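Local coordinates for type II secretion chaperone CpaB (Acinetobacter nosocomialis M2, PDB 6O38), which acts as a chaperone for the secreted metalloprotease CpaA, binding it in a complex and probably assisting its export through the type II secretion system, at residues G[113-118]-G[127-132]; G[135-140]-G[154-159]. All blocks are in the same frame, centred on the assembly; numbering follows the deposited sequence.

Contact 1. Residues G[113-118]-G[127-132]; sequences RWTGRF and FFTITQ
Trp114 and Ile130 exchange two backbone hydrogen bonds, Trp114 N to Ile130 O and Ile130 N to Trp114 O, both 2.7 Å. Gly116 and Phe128 form the next hydrogen-bonded pair, with Gly116 N 2.9 Å from Phe128 O. At the non-hydrogen-bonded pair between them, Thr129 CA makes a C-H...O contact with Trp114 O. Arg113 and Thr131 run alongside each other on one face of the sheet, the aliphatic CG of Arg113 3.4 Å from Thr131 OG1; both polar ends reach Glu400 of the CpaA chain, Arg113 through a salt bridge.

On the other face Phe128 swings its ring back over Gly116, chi1 63° setting CG between its own N and carbonyl carbon. Gly116 CA sits 3.8 Å from the ring centroid, a CH-pi contact over the ring face; with no side chain, Gly116 lets the ring lie directly on its backbone. Phe118 lies at a slant to Phe128, its face meeting Phe128 CD1, with the ring planes at 50°. The flat indole of Trp114 presents its CZ3 edge to Gln132 CB at 3.9 Å.

Beyond this hairpin, strand 95-106 borders 113-118 and strand 138-145 borders 127-132, while Ile77 of helix 74-78 packs on Trp114 and Gln132.

Contact 2. Residues G[135-140]-G[154-159]; sequences KDHYTI and IKDGVG
Tyr138 and Lys155 meet at about a right angle on one face of the sheet, where the lysine chain passes the rim of the phenol ring. The touching atoms are Tyr138 CD1 and Lys155 CD, 4.2 Å apart, a loose contact that uses the aliphatic part of the lysine. A bend at chi2 (77°) carries the chain past Tyr138 toward the loop that precedes its strand, where Lys155 NZ comes to 3.8 Å from Asp136 CB. The ammonium group and the Asp136 carboxylate are not in contact; each is taken up by the CpaA backbone, Lys155 NZ by Leu389 O and Asp136 OD2 by Ala393 N of that chain. A long lysine and a short acidic residue can each reach a main-chain group of CpaA from here. Tyr138 OH bonds to Glu153 of its own chain.

His137 and Asp156 also cross at about a right angle, ring and carboxylate planes 53° apart. It is His137 CB that Asp156 OD1 approaches, at 3.5 Å, rather than a ring nitrogen. Their backbones are joined more firmly, Asp156 N giving a nearly straight bond of 2.8 Å to His137 O.

On the opposite face Thr139 and Ile154 stand abreast, their CB atoms 4.3 Å apart. Ile154 N bonds to Thr139 O at 2.9 Å, and Thr139 N returns a bond to Ile154 O. The branched side chains of both suit a strand, and both pack on Tyr72.

Past Ile154 the chain reverses from Lys155 to Val158, with Asp156 and Gly157 at positive phi, a conformation that favours glycine at Gly157. The type I' turn, with Asp156 and Gly157 at its corners, is the classic two-residue loop of a tight beta hairpin, here joining strands 148-155 and 158-163.

In the fold
From the N terminus, the chain lays down strands 45-47 and 68-72, helix 74-78 and strands 85-90 and 95-106 before it enters contact 1. There 113-118 and 127-132 close a hairpin over an eight-residue loop. Contact 2 follows in series, neither nested in contact 1 nor crossing it: 135-140 leads into strand 138-145, and strand 148-155 returns to pair with it. The two centres lie about 16 Å apart, yet adjacent strands join them, Thr131 O probably accepting a bond from Ile140 N. Together they tie four consecutive strands into the middle of one antiparallel sheet, and strand 158-163 carries it on to strand 68-72.

Contact 1. Residues G[113-118]-G[127-132]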
loop_
_atom_site.group_PDB
_atom_site.type_symbol
_atom_site.label_atom_id
_atom_site.label_comp_id
_atom_site.label_asym_id
_atom_site.label_seq_id
_atom_site.Cartn_x
_atom_site.Cartn_y
_atom_site.Cartn_z
ATOM N N ARG G 113 -10.260 12.593 11.739
ATOM C CA ARG G 113 -9.606 11.546 10.965
ATOM C C ARG G 113 -9.933 10.184 11.559
ATOM O O ARG G 113 -9.744 9.966 12.760
ATOM C CB ARG G 113 -8.087 11.746 10.932
ATOM C CG ARG G 113 -7.372 10.793 9.987
ATOM C CD ARG G 113 -5.859 10.844 10.150
ATOM N NE ARG G 113 -5.378 12.133 10.641
ATOM C CZ ARG G 113 -4.907 13.100 9.860
ATOM N NH1 ARG G 113 -4.855 12.930 8.546
ATOM N NH2 ARG G 113 -4.487 14.240 10.392
ATOM N N TRP G 114 -10.422 9.278 10.719
ATOM C CA TRP G 114 -10.605 7.880 11.086
ATOM C C TRP G 114 -9.467 7.051 10.505
ATOM O O TRP G 114 -9.097 7.222 9.342
ATOM C CB TRP G 114 -11.944 7.339 10.580
ATOM C CG TRP G 114 -13.141 7.887 11.292
ATOM C CD1 TRP G 114 -13.820 7.302 12.320
ATOM C CD2 TRP G 114 -13.818 9.118 11.012
ATOM N NE1 TRP G 114 -14.870 8.099 12.709
ATOM C CE2 TRP G 114 -14.891 9.219 11.919
ATOM C CE3 TRP G 114 -13.617 10.146 10.087
ATOM C CZ2 TRP G 114 -15.761 10.307 11.929
ATOM C CZ3 TRP G 114 -14.482 11.226 10.098
ATOM C CH2 TRP G 114 -15.540 11.298 11.012
ATOM N N THR G 115 -8.914 6.157 11.320
ATOM C CA THR G 115 -7.864 5.245 10.890
ATOM C C THR G 115 -8.297 3.809 11.151
ATOM O O THR G 115 -8.872 3.506 12.201
ATOM C CB THR G 115 -6.544 5.536 11.613
ATOM O OG1 THR G 115 -6.210 6.922 11.459
ATOM C CG2 THR G 115 -5.420 4.689 11.038
ATOM N N GLY G 116 -8.030 2.928 10.185
ATOM C CA GLY G 116 -8.388 1.530 10.320
ATOM C C GLY G 116 -7.390 0.628 9.628
ATOM O O GLY G 116 -6.563 1.072 8.829
ATOM N N ARG G 117 -7.479 -0.660 9.953
ATOM C CA ARG G 117 -6.646 -1.688 9.347
ATOM C C ARG G 117 -7.518 -2.758 8.704
ATOM O O ARG G 117 -8.654 -2.996 9.125
ATOM C CB ARG G 117 -5.700 -2.330 10.368
ATOM C CG ARG G 117 -4.725 -1.359 11.004
ATOM C CD ARG G 117 -3.516 -2.090 11.565
ATOM N NE ARG G 117 -2.466 -1.167 11.990
ATOM C CZ ARG G 117 -1.472 -0.766 11.205
ATOM N NH1 ARG G 117 -1.392 -1.207 9.957
ATOM N NH2 ARG G 117 -0.555 0.075 11.665
ATOM N N PHE G 118 -6.970 -3.405 7.680
ATOM C CA PHE G 118 -7.707 -4.409 6.928
ATOM C C PHE G 118 -7.634 -5.766 7.618
ATOM O O PHE G 118 -6.661 -6.086 8.306
ATOM C CB PHE G 118 -7.168 -4.501 5.501
ATOM C CG PHE G 118 -7.372 -3.247 4.701
ATOM C CD1 PHE G 118 -8.625 -2.929 4.205
ATOM C CD2 PHE G 118 -6.318 -2.383 4.454
ATOM C CE1 PHE G 118 -8.823 -1.773 3.474
ATOM C CE2 PHE G 118 -6.511 -1.224 3.722
ATOM C CZ PHE G 118 -7.766 -0.921 3.232
ATOM N N PHE G 127 -3.248 -0.235 5.909
ATOM C CA PHE G 127 -4.186 0.535 6.716
ATOM C C PHE G 127 -4.879 1.530 5.797
ATOM O O PHE G 127 -4.524 1.671 4.623
ATOM C CB PHE G 127 -3.481 1.257 7.870
ATOM C CG PHE G 127 -2.600 2.397 7.431
ATOM C CD1 PHE G 127 -1.328 2.159 6.935
ATOM C CD2 PHE G 127 -3.040 3.709 7.528
ATOM C CE1 PHE G 127 -0.516 3.204 6.534
ATOM C CE2 PHE G 127 -2.232 4.759 7.129
ATOM C CZ PHE G 127 -0.968 4.506 6.632
ATOM N N PHE G 128 -5.872 2.222 6.347
ATOM C CA PHE G 128 -6.573 3.261 5.610
ATOM C C PHE G 128 -6.907 4.410 6.549
ATOM O O PHE G 128 -6.989 4.241 7.768
ATOM C CB PHE G 128 -7.852 2.727 4.941
ATOM C CG PHE G 128 -8.886 2.225 5.911
ATOM C CD1 PHE G 128 -8.884 0.903 6.322
ATOM C CD2 PHE G 128 -9.867 3.073 6.399
ATOM C CE1 PHE G 128 -9.834 0.438 7.211
ATOM C CE2 PHE G 128 -10.820 2.613 7.288
ATOM C CZ PHE G 128 -10.804 1.295 7.694
ATOM N N THR G 129 -7.098 5.590 5.963
ATOM C CA THR G 129 -7.434 6.789 6.715
ATOM C C THR G 129 -8.553 7.526 5.998
ATOM O O THR G 129 -8.554 7.619 4.768
ATOM C CB THR G 129 -6.234 7.737 6.887
ATOM O OG1 THR G 129 -5.890 8.314 5.621
ATOM C CG2 THR G 129 -5.027 7.001 7.454
ATOM N N ILE G 130 -9.497 8.050 6.773
ATOM C CA ILE G 130 -10.581 8.877 6.257
ATOM C C ILE G 130 -10.555 10.174 7.049
ATOM O O ILE G 130 -10.851 10.181 8.250
ATOM C CB ILE G 130 -11.951 8.193 6.369
ATOM C CG1 ILE G 130 -12.001 6.943 5.489
ATOM C CG2 ILE G 130 -13.061 9.159 5.985
ATOM C CD1 ILE G 130 -13.224 6.082 5.724
ATOM N N THR G 131 -10.207 11.269 6.381
ATOM C CA THR G 131 -10.112 12.580 7.006
ATOM C C THR G 131 -11.193 13.466 6.401
ATOM O O THR G 131 -11.238 13.650 5.180
ATOM C CB THR G 131 -8.724 13.183 6.797
ATOM O OG1 THR G 131 -7.735 12.156 6.937
ATOM C CG2 THR G 131 -8.453 14.243 7.838
ATOM N N GLN G 132 -12.057 14.010 7.255
ATOM C CA GLN G 132 -13.303 14.621 6.816
ATOM C C GLN G 132 -13.496 15.971 7.486
ATOM O O GLN G 132 -13.373 16.086 8.709
ATOM C CB GLN G 132 -14.487 13.705 7.136
ATOM C CG GLN G 132 -15.841 14.254 6.739
ATOM C CD GLN G 132 -16.911 13.182 6.732
ATOM O OE1 GLN G 132 -16.814 12.196 6.001
ATOM N NE2 GLN G 132 -17.934 13.364 7.558
#

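Contact 2. Residues G[135-140]-G[154-159]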
loop_
_atom_site.group_PDB
_atom_site.type_symbol
_atom_site.label_atom_id
_atom_site.label_comp_id
_atom_site.label_asym_id
_atom_site.label_seq_id
_atom_site.Cartn_x
_atom_site.Cartn_y
_atom_site.Cartn_z
ATOM N N LYS G 135 -17.508 21.494 8.055
ATOM C CA LYS G 135 -17.952 22.784 7.531
ATOM C C LYS G 135 -18.062 22.741 6.013
ATOM O O LYS G 135 -19.124 23.015 5.443
ATOM C CB LYS G 135 -16.985 23.884 7.982
ATOM C CG LYS G 135 -17.170 25.231 7.294
ATOM C CD LYS G 135 -16.127 26.236 7.774
ATOM C CE LYS G 135 -16.233 27.562 7.034
ATOM N NZ LYS G 135 -17.496 28.283 7.348
ATOM N N ASP G 136 -16.973 22.390 5.339
ATOM C CA ASP G 136 -17.019 22.056 3.922
ATOM C C ASP G 136 -17.196 20.548 3.801
ATOM O O ASP G 136 -16.391 19.783 4.340
ATOM C CB ASP G 136 -15.748 22.511 3.208
ATOM C CG ASP G 136 -15.199 23.806 3.766
ATOM O OD1 ASP G 136 -16.006 24.675 4.155
ATOM O OD2 ASP G 136 -13.960 23.949 3.828
ATOM N N HIS G 137 -18.231 20.121 3.079
ATOM C CA HIS G 137 -18.518 18.696 2.955
ATOM C C HIS G 137 -17.456 18.043 2.082
ATOM O O HIS G 137 -17.713 17.679 0.929
ATOM C CB HIS G 137 -19.923 18.466 2.393
ATOM C CG HIS G 137 -21.017 18.961 3.289
ATOM N ND1 HIS G 137 -21.217 20.299 3.550
ATOM C CD2 HIS G 137 -21.965 18.295 3.991
ATOM C CE1 HIS G 137 -22.244 20.436 4.370
ATOM N NE2 HIS G 137 -22.716 19.236 4.653
ATOM N N TYR G 138 -16.258 17.895 2.641
ATOM C CA TYR G 138 -15.065 17.494 1.910
ATOM C C TYR G 138 -14.379 16.369 2.668
ATOM O O TYR G 138 -14.133 16.488 3.873
ATOM C CB TYR G 138 -14.128 18.697 1.750
ATOM C CG TYR G 138 -12.900 18.463 0.905
ATOM C CD1 TYR G 138 -12.958 18.569 -0.478
ATOM C CD2 TYR G 138 -11.677 18.168 1.490
ATOM C CE1 TYR G 138 -11.836 18.370 -1.256
ATOM C CE2 TYR G 138 -10.548 17.969 0.720
ATOM C CZ TYR G 138 -10.634 18.070 -0.652
ATOM O OH TYR G 138 -9.513 17.871 -1.422
ATOM N N THR G 139 -14.075 15.281 1.964
ATOM C CA THR G 139 -13.480 14.097 2.570
ATOM C C THR G 139 -12.348 13.590 1.692
ATOM O O THR G 139 -12.487 13.517 0.467
ATOM C CB THR G 139 -14.527 12.989 2.769
ATOM O OG1 THR G 139 -15.591 13.476 3.594
ATOM C CG2 THR G 139 -13.902 11.769 3.430
ATOM N N ILE G 140 -11.228 13.242 2.323
ATOM C CA ILE G 140 -10.077 12.657 1.646
ATOM C C ILE G 140 -9.832 11.272 2.226
ATOM O O ILE G 140 -9.822 11.101 3.450
ATOM C CB ILE G 140 -8.826 13.543 1.787
ATOM C CG1 ILE G 140 -8.917 14.746 0.847
ATOM C CG2 ILE G 140 -7.561 12.743 1.511
ATOM C CD1 ILE G 140 -7.692 15.633 0.868
ATOM N N ILE G 154 -13.533 13.791 -2.180
ATOM C CA ILE G 154 -14.986 13.883 -2.235
ATOM C C ILE G 154 -15.415 15.285 -1.825
ATOM O O ILE G 154 -14.854 15.871 -0.893
ATOM C CB ILE G 154 -15.649 12.821 -1.333
ATOM C CG1 ILE G 154 -15.167 11.423 -1.722
ATOM C CG2 ILE G 154 -17.162 12.899 -1.428
ATOM C CD1 ILE G 154 -15.367 10.389 -0.643
ATOM N N LYS G 155 -16.414 15.820 -2.528
ATOM C CA LYS G 155 -16.957 17.144 -2.245
ATOM C C LYS G 155 -18.459 17.117 -2.481
ATOM O O LYS G 155 -18.905 16.854 -3.603
ATOM C CB LYS G 155 -16.295 18.214 -3.118
ATOM C CG LYS G 155 -16.941 19.588 -3.020
ATOM C CD LYS G 155 -16.542 20.308 -1.742
ATOM C CE LYS G 155 -17.173 21.690 -1.674
ATOM N NZ LYS G 155 -16.934 22.351 -0.359
ATOM N N ASP G 156 -19.230 17.392 -1.426
ATOM C CA ASP G 156 -20.693 17.456 -1.494
ATOM C C ASP G 156 -21.297 16.140 -1.985
ATOM O O ASP G 156 -22.179 16.115 -2.845
ATOM C CB ASP G 156 -21.152 18.629 -2.364
ATOM C CG ASP G 156 -20.745 19.973 -1.794
ATOM O OD1 ASP G 156 -20.695 20.103 -0.552
ATOM O OD2 ASP G 156 -20.476 20.901 -2.586
ATOM N N GLY G 157 -20.810 15.032 -1.425
ATOM C CA GLY G 157 -21.374 13.726 -1.694
ATOM C C GLY G 157 -20.883 13.037 -2.947
ATOM O O GLY G 157 -21.149 11.841 -3.118
ATOM N N VAL G 158 -20.178 13.740 -3.830
ATOM C CA VAL G 158 -19.623 13.155 -5.044
ATOM C C VAL G 158 -18.105 13.246 -4.961
ATOM O O VAL G 158 -17.560 14.240 -4.469
ATOM C CB VAL G 158 -20.162 13.851 -6.314
ATOM C CG1 VAL G 158 -19.840 15.339 -6.301
ATOM C CG2 VAL G 158 -19.617 13.184 -7.572
ATOM N N GLY G 159 -17.425 12.201 -5.428
ATOM C CA GLY G 159 -15.986 12.129 -5.290
ATOM C C GLY G 159 -15.346 11.372 -6.433
ATOM O O GLY G 159 -16.020 10.874 -7.337
#